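Local coordinates for protein nisin leader peptide-processing serine protease NisP (Lactococcus lactis subsp. lactis, PDB 4MZD) that probably acts as a subtilisin-like serine protease that removes the leader peptide from the nisin precursor during biosynthesis of this antibiotic, at residues N116-V122 against N171-G177; F176-K182 against G483-V487. All blocks are in the same frame, centred on the assembly; numbering follows the deposited sequence.

Contact 1 of 2, residues N116-V122 against N171-G177; sequences NYFKNLV and NIYRVFG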
loop_
_atom_site.group_PDB
_atom_site.type_symbol
_atom_site.label_atom_id
_atom_site.label_comp_id
_atom_site.label_asym_id
_atom_site.label_seq_id
_atom_site.Cartn_x
_atom_site.Cartn_y
_atom_site.Cartn_z
ATOM N N ASN A 116 4.861 -9.562 17.277
ATOM C CA ASN A 116 5.463 -10.867 17.473
ATOM C C ASN A 116 5.197 -11.840 16.336
ATOM O O ASN A 116 5.614 -12.994 16.401
ATOM C CB ASN A 116 4.967 -11.468 18.786
ATOM C CG ASN A 116 5.417 -10.677 19.993
ATOM O OD1 ASN A 116 6.420 -9.970 19.947
ATOM N ND2 ASN A 116 4.681 -10.799 21.084
ATOM N N TYR A 117 4.512 -11.382 15.295
ATOM C CA TYR A 117 4.131 -12.265 14.200
ATOM C C TYR A 117 4.811 -11.854 12.903
ATOM O O TYR A 117 4.908 -10.670 12.585
ATOM C CB TYR A 117 2.611 -12.275 14.021
ATOM C CG TYR A 117 1.882 -12.765 15.242
ATOM C CD1 TYR A 117 1.571 -14.104 15.396
ATOM C CD2 TYR A 117 1.519 -11.888 16.253
ATOM C CE1 TYR A 117 0.913 -14.557 16.525
ATOM C CE2 TYR A 117 0.864 -12.329 17.385
ATOM C CZ TYR A 117 0.562 -13.660 17.517
ATOM O OH TYR A 117 -0.097 -14.089 18.647
ATOM N N PHE A 118 5.265 -12.841 12.141
ATOM C CA PHE A 118 5.991 -12.550 10.912
ATOM C C PHE A 118 6.108 -13.816 10.096
ATOM O O PHE A 118 6.034 -14.923 10.628
ATOM C CB PHE A 118 7.395 -12.018 11.222
ATOM C CG PHE A 118 8.204 -12.939 12.099
ATOM C CD1 PHE A 118 9.002 -13.938 11.549
ATOM C CD2 PHE A 118 8.142 -12.824 13.480
ATOM C CE1 PHE A 118 9.726 -14.795 12.363
ATOM C CE2 PHE A 118 8.871 -13.671 14.294
ATOM C CZ PHE A 118 9.660 -14.657 13.736
ATOM N N LYS A 119 6.305 -13.653 8.798
ATOM C CA LYS A 119 6.576 -14.791 7.944
ATOM C C LYS A 119 7.185 -14.321 6.640
ATOM O O LYS A 119 6.779 -13.305 6.081
ATOM C CB LYS A 119 5.295 -15.565 7.642
ATOM C CG LYS A 119 5.547 -16.958 7.088
ATOM C CD LYS A 119 6.016 -17.916 8.179
ATOM C CE LYS A 119 4.959 -18.120 9.253
ATOM N NZ LYS A 119 5.414 -19.067 10.318
ATOM N N ASN A 120 8.155 -15.087 6.163
ATOM C CA ASN A 120 8.688 -14.933 4.817
ATOM C C ASN A 120 7.967 -15.887 3.873
ATOM O O ASN A 120 8.005 -17.106 4.075
ATOM C CB ASN A 120 10.179 -15.233 4.820
ATOM C CG ASN A 120 10.781 -15.171 3.440
ATOM O OD1 ASN A 120 10.316 -14.424 2.575
ATOM N ND2 ASN A 120 11.831 -15.953 3.220
ATOM N N LEU A 121 7.304 -15.325 2.861
ATOM C CA LEU A 121 6.580 -16.116 1.866
ATOM C C LEU A 121 7.354 -16.235 0.554
ATOM O O LEU A 121 6.880 -16.862 -0.390
ATOM C CB LEU A 121 5.189 -15.524 1.590
ATOM C CG LEU A 121 4.149 -15.478 2.716
ATOM C CD1 LEU A 121 4.023 -16.831 3.391
ATOM C CD2 LEU A 121 4.443 -14.382 3.751
ATOM N N VAL A 122 8.536 -15.632 0.477
ATOM C CA VAL A 122 9.334 -15.711 -0.743
ATOM C C VAL A 122 10.000 -17.087 -0.808
ATOM O O VAL A 122 10.743 -17.458 0.096
ATOM C CB VAL A 122 10.410 -14.609 -0.794
ATOM C CG1 VAL A 122 11.239 -14.743 -2.064
ATOM C CG2 VAL A 122 9.773 -13.230 -0.700
ATOM N N ASN A 171 3.104 -6.202 12.125
ATOM C CA ASN A 171 3.609 -7.543 11.891
ATOM C C ASN A 171 3.984 -7.659 10.418
ATOM O O ASN A 171 3.353 -7.023 9.577
ATOM C CB ASN A 171 2.568 -8.579 12.304
ATOM C CG ASN A 171 2.344 -8.600 13.805
ATOM O OD1 ASN A 171 3.287 -8.720 14.582
ATOM N ND2 ASN A 171 1.098 -8.454 14.215
ATOM N N ILE A 172 5.012 -8.442 10.111
ATOM C CA ILE A 172 5.715 -8.339 8.837
ATOM C C ILE A 172 5.633 -9.615 8.014
ATOM O O ILE A 172 6.043 -10.683 8.468
ATOM C CB ILE A 172 7.202 -8.017 9.093
ATOM C CG1 ILE A 172 7.334 -6.801 10.015
ATOM C CG2 ILE A 172 7.959 -7.851 7.787
ATOM C CD1 ILE A 172 6.698 -5.555 9.479
ATOM N N TYR A 173 5.135 -9.478 6.784
ATOM C CA TYR A 173 4.952 -10.604 5.871
ATOM C C TYR A 173 5.693 -10.287 4.582
ATOM O O TYR A 173 5.295 -9.400 3.827
ATOM C CB TYR A 173 3.451 -10.878 5.654
ATOM C CG TYR A 173 2.804 -11.113 6.993
ATOM C CD1 TYR A 173 2.882 -12.354 7.611
ATOM C CD2 TYR A 173 2.209 -10.072 7.692
ATOM C CE1 TYR A 173 2.363 -12.555 8.878
ATOM C CE2 TYR A 173 1.685 -10.267 8.962
ATOM C CZ TYR A 173 1.761 -11.507 9.546
ATOM O OH TYR A 173 1.246 -11.691 10.809
ATOM N N ARG A 174 6.806 -10.981 4.356
ATOM C CA ARG A 174 7.678 -10.649 3.240
ATOM C C ARG A 174 7.295 -11.421 1.986
ATOM O O ARG A 174 7.266 -12.655 1.990
ATOM C CB ARG A 174 9.142 -10.914 3.594
ATOM C CG ARG A 174 10.103 -10.461 2.507
ATOM C CD ARG A 174 11.547 -10.345 2.955
ATOM N NE ARG A 174 12.224 -11.628 3.104
ATOM C CZ ARG A 174 12.874 -12.272 2.135
ATOM N NH1 ARG A 174 13.477 -13.421 2.409
ATOM N NH2 ARG A 174 12.944 -11.776 0.911
ATOM N N VAL A 175 7.016 -10.675 0.915
ATOM C CA VAL A 175 6.650 -11.259 -0.372
ATOM C C VAL A 175 7.530 -10.765 -1.520
ATOM O O VAL A 175 7.277 -11.092 -2.677
ATOM C CB VAL A 175 5.154 -11.046 -0.718
ATOM C CG1 VAL A 175 4.263 -11.707 0.324
ATOM C CG2 VAL A 175 4.830 -9.567 -0.874
ATOM N N PHE A 176 8.562 -9.986 -1.211
ATOM C CA PHE A 176 9.550 -9.593 -2.211
ATOM C C PHE A 176 10.937 -9.913 -1.699
ATOM O O PHE A 176 11.218 -9.772 -0.504
ATOM C CB PHE A 176 9.528 -8.088 -2.496
ATOM C CG PHE A 176 8.293 -7.607 -3.199
ATOM C CD1 PHE A 176 8.241 -7.542 -4.585
ATOM C CD2 PHE A 176 7.186 -7.204 -2.473
ATOM C CE1 PHE A 176 7.109 -7.083 -5.230
ATOM C CE2 PHE A 176 6.046 -6.761 -3.107
ATOM C CZ PHE A 176 6.009 -6.694 -4.490
ATOM N N GLY A 177 11.801 -10.308 -2.630
ATOM C CA GLY A 177 13.230 -10.363 -2.405
ATOM C C GLY A 177 13.810 -9.036 -2.849
ATOM O O GLY A 177 13.776 -8.056 -2.112
#
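Asn120 lies flat against the guanidinium of Arg174. The two side chains run side by side, their planes 19° apart, and Asn120 OD1 sits over one face near the rim. No hydrogen bond joins the two groups. Arg174 NH2 donates to Phe176 O at 3.0 Å, NE to Asp140 O, and NH1 forms a salt bridge with Glu134. With CG turned opposite the backbone N (chi1 177°), the Asn120 amide lies alongside the arginine, and OD1 accepts from Val122 N in an Asx turn, while ND2 bonds Asn137 O. The turn brings Val122 CG2 to 3.4 Å from Val175 C. On the other face of the sheet Leu121 lies beside Tyr173, Leu121 CD2 4.1 Å from Tyr173 CB.

Strands 117-120 and 171-174 are parallel neighbours. Their backbone bonds include Lys119 N to Ile172 O at 3.0 Å and Leu121 N to Arg174 O at 2.8 Å. The solvent side is at the start. There the Ile172 N to Tyr117 O bond is weak, and the side chains of Tyr117 and Phe118 lead away from strand 171-174. Asn171 OD1 meets Tyr117 N at 3.0 Å, the donor well above the amide plane. Asn171 ND2 pairs with Asn198.

The buried amides of Asn120 and Asn171 thus have polar partners. Glu134, Asp140 O and Phe176 O hold the guanidinium's rotation, and Glu134 probably offsets its charge.

Contact 2 of 2, residues F176-K182 against G483-V487; sequences FGENLSK and GAVSV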
loop_
_atom_site.group_PDB
_atom_site.type_symbol
_atom_site.label_atom_id
_atom_site.label_comp_id
_atom_site.label_asym_id
_atom_site.label_seq_id
_atom_site.Cartn_x
_atom_site.Cartn_y
_atom_site.Cartn_z
ATOM N N PHE A 176 8.562 -9.986 -1.211
ATOM C CA PHE A 176 9.550 -9.593 -2.211
ATOM C C PHE A 176 10.937 -9.913 -1.699
ATOM O O PHE A 176 11.218 -9.772 -0.504
ATOM C CB PHE A 176 9.528 -8.088 -2.496
ATOM C CG PHE A 176 8.293 -7.607 -3.199
ATOM C CD1 PHE A 176 8.241 -7.542 -4.585
ATOM C CD2 PHE A 176 7.186 -7.204 -2.473
ATOM C CE1 PHE A 176 7.109 -7.083 -5.230
ATOM C CE2 PHE A 176 6.046 -6.761 -3.107
ATOM C CZ PHE A 176 6.009 -6.694 -4.490
ATOM N N GLY A 177 11.801 -10.308 -2.630
ATOM C CA GLY A 177 13.230 -10.363 -2.405
ATOM C C GLY A 177 13.810 -9.036 -2.849
ATOM O O GLY A 177 13.776 -8.056 -2.112
ATOM N N GLU A 178 14.314 -8.989 -4.078
ATOM C CA GLU A 178 14.844 -7.743 -4.612
ATOM C C GLU A 178 14.131 -7.259 -5.867
ATOM O O GLU A 178 14.453 -6.185 -6.381
ATOM C CB GLU A 178 16.343 -7.862 -4.868
ATOM C CG GLU A 178 17.143 -7.997 -3.604
ATOM C CD GLU A 178 18.617 -8.070 -3.886
ATOM O OE1 GLU A 178 19.053 -9.061 -4.511
ATOM O OE2 GLU A 178 19.340 -7.128 -3.505
ATOM N N ASN A 179 13.173 -8.025 -6.371
ATOM C CA ASN A 179 12.497 -7.571 -7.581
ATOM C C ASN A 179 10.984 -7.755 -7.584
ATOM O O ASN A 179 10.266 -6.933 -7.022
ATOM C CB ASN A 179 13.157 -8.122 -8.859
ATOM C CG ASN A 179 12.992 -9.627 -9.017
ATOM O OD1 ASN A 179 13.264 -10.393 -8.096
ATOM N ND2 ASN A 179 12.539 -10.055 -10.198
ATOM N N LEU A 180 10.500 -8.812 -8.230
ATOM C CA LEU A 180 9.065 -9.008 -8.399
ATOM C C LEU A 180 8.510 -10.076 -7.453
ATOM O O LEU A 180 9.255 -10.804 -6.789
ATOM C CB LEU A 180 8.752 -9.332 -9.858
ATOM C CG LEU A 180 9.152 -8.227 -10.842
ATOM C CD1 LEU A 180 9.138 -8.738 -12.271
ATOM C CD2 LEU A 180 8.239 -7.015 -10.684
ATOM N N SER A 181 7.186 -10.156 -7.402
ATOM C CA SER A 181 6.499 -11.107 -6.548
ATOM C C SER A 181 5.447 -11.862 -7.359
ATOM O O SER A 181 5.320 -11.665 -8.567
ATOM C CB SER A 181 5.895 -10.373 -5.341
ATOM O OG SER A 181 5.244 -11.256 -4.444
ATOM N N LYS A 182 4.723 -12.746 -6.682
ATOM C CA LYS A 182 3.718 -13.605 -7.316
ATOM C C LYS A 182 2.437 -13.578 -6.502
ATOM O O LYS A 182 2.480 -13.488 -5.275
ATOM C CB LYS A 182 4.210 -15.054 -7.394
ATOM C CG LYS A 182 5.419 -15.274 -8.286
ATOM C CD LYS A 182 5.049 -15.227 -9.759
ATOM C CE LYS A 182 6.179 -15.768 -10.618
ATOM N NZ LYS A 182 5.808 -15.774 -12.058
ATOM N N GLY A 483 1.301 -12.431 -14.233
ATOM C CA GLY A 483 1.746 -13.085 -13.019
ATOM C C GLY A 483 2.740 -12.296 -12.186
ATOM O O GLY A 483 3.032 -12.694 -11.060
ATOM N N ALA A 484 3.262 -11.190 -12.714
ATOM C CA ALA A 484 4.260 -10.409 -11.975
ATOM C C ALA A 484 3.606 -9.373 -11.065
ATOM O O ALA A 484 2.941 -8.449 -11.536
ATOM C CB ALA A 484 5.222 -9.729 -12.932
ATOM N N VAL A 485 3.810 -9.521 -9.758
ATOM C CA VAL A 485 3.365 -8.529 -8.787
ATOM C C VAL A 485 4.512 -7.555 -8.561
ATOM O O VAL A 485 5.665 -7.972 -8.402
ATOM C CB VAL A 485 2.969 -9.200 -7.460
ATOM C CG1 VAL A 485 2.669 -8.162 -6.385
ATOM C CG2 VAL A 485 1.777 -10.113 -7.674
ATOM N N SER A 486 4.212 -6.263 -8.567
ATOM C CA SER A 486 5.247 -5.266 -8.358
ATOM C C SER A 486 4.856 -4.311 -7.250
ATOM O O SER A 486 3.672 -4.110 -6.970
ATOM C CB SER A 486 5.555 -4.506 -9.654
ATOM O OG SER A 486 4.412 -3.881 -10.199
ATOM N N VAL A 487 5.858 -3.718 -6.610
ATOM C CA VAL A 487 5.572 -2.702 -5.621
ATOM C C VAL A 487 4.916 -1.506 -6.292
ATOM O O VAL A 487 5.208 -1.194 -7.450
ATOM C CB VAL A 487 6.843 -2.249 -4.854
ATOM C CG1 VAL A 487 7.443 -3.415 -4.076
ATOM C CG2 VAL A 487 7.878 -1.607 -5.792
HETATM O O HOH W 1 8.434 -4.614 -7.644
#
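Segments 176-182 and 483-487 run antiparallel where they meet, joined by a single bridge. Ser181 and Val485 form a hydrogen-bonded pair: Ser181 N gives to Val485 O at 2.8 Å, and Val485 N gives to Ser181 O at 2.9 Å. Farther along, a water accepts from Val487 N and donates to Asn179 O, so it bridges the backbones beyond their direct bonds.

Both faces of the Phe176 ring are contacted. Val487 CG1 makes a CH-pi contact over one face, 3.8 Å from the ring centroid, and Ser181 CB lies on the opposite face. Val485 CG1, anti to the backbone N (chi1 173°), comes within 4.1 Å of Phe176 CZ. Leu180 divides its branches: CD1 meets Ala484 CB, and CD2 lies 3.8 Å from Ser486 CB. Lys182 passes its CD by Gly483 O, while NZ reaches Asp128 in a salt bridge.

Val487 is also close to His147 of the predicted charge relay system. The tail pairs antiparallel with Ser181, and the Ser486 backbone bonds Gly206 of strand 200-210. It therefore probably lies in the substrate cleft as the non-primed side of a substrate does in subtilases, consistent with C-terminal autocleavage. Backbone bonds set its course, and apolar contacts seat Val485 and Val487.

In the fold
The two contacts follow one another along the chain, and their centres are about 13 Å apart. Contact 1 pairs strand 117-120 with strand 169-174, which also lies beside strand 95-100, the bearer of Asp100. The chain then leaves the sheet through the shared residues Phe176 and Gly177 and enters the loop of contact 2, before helix 183-195. Ser181 OG is probably hydrogen-bonded to Val175 O, which ties the loop back to the strand end. Strand 486-487 reaches the same sheet through strand 200-210. Contact 1 thus belongs to the subtilisin-like core, and contact 2 places the distant C-terminal tail beside the predicted catalytic residues.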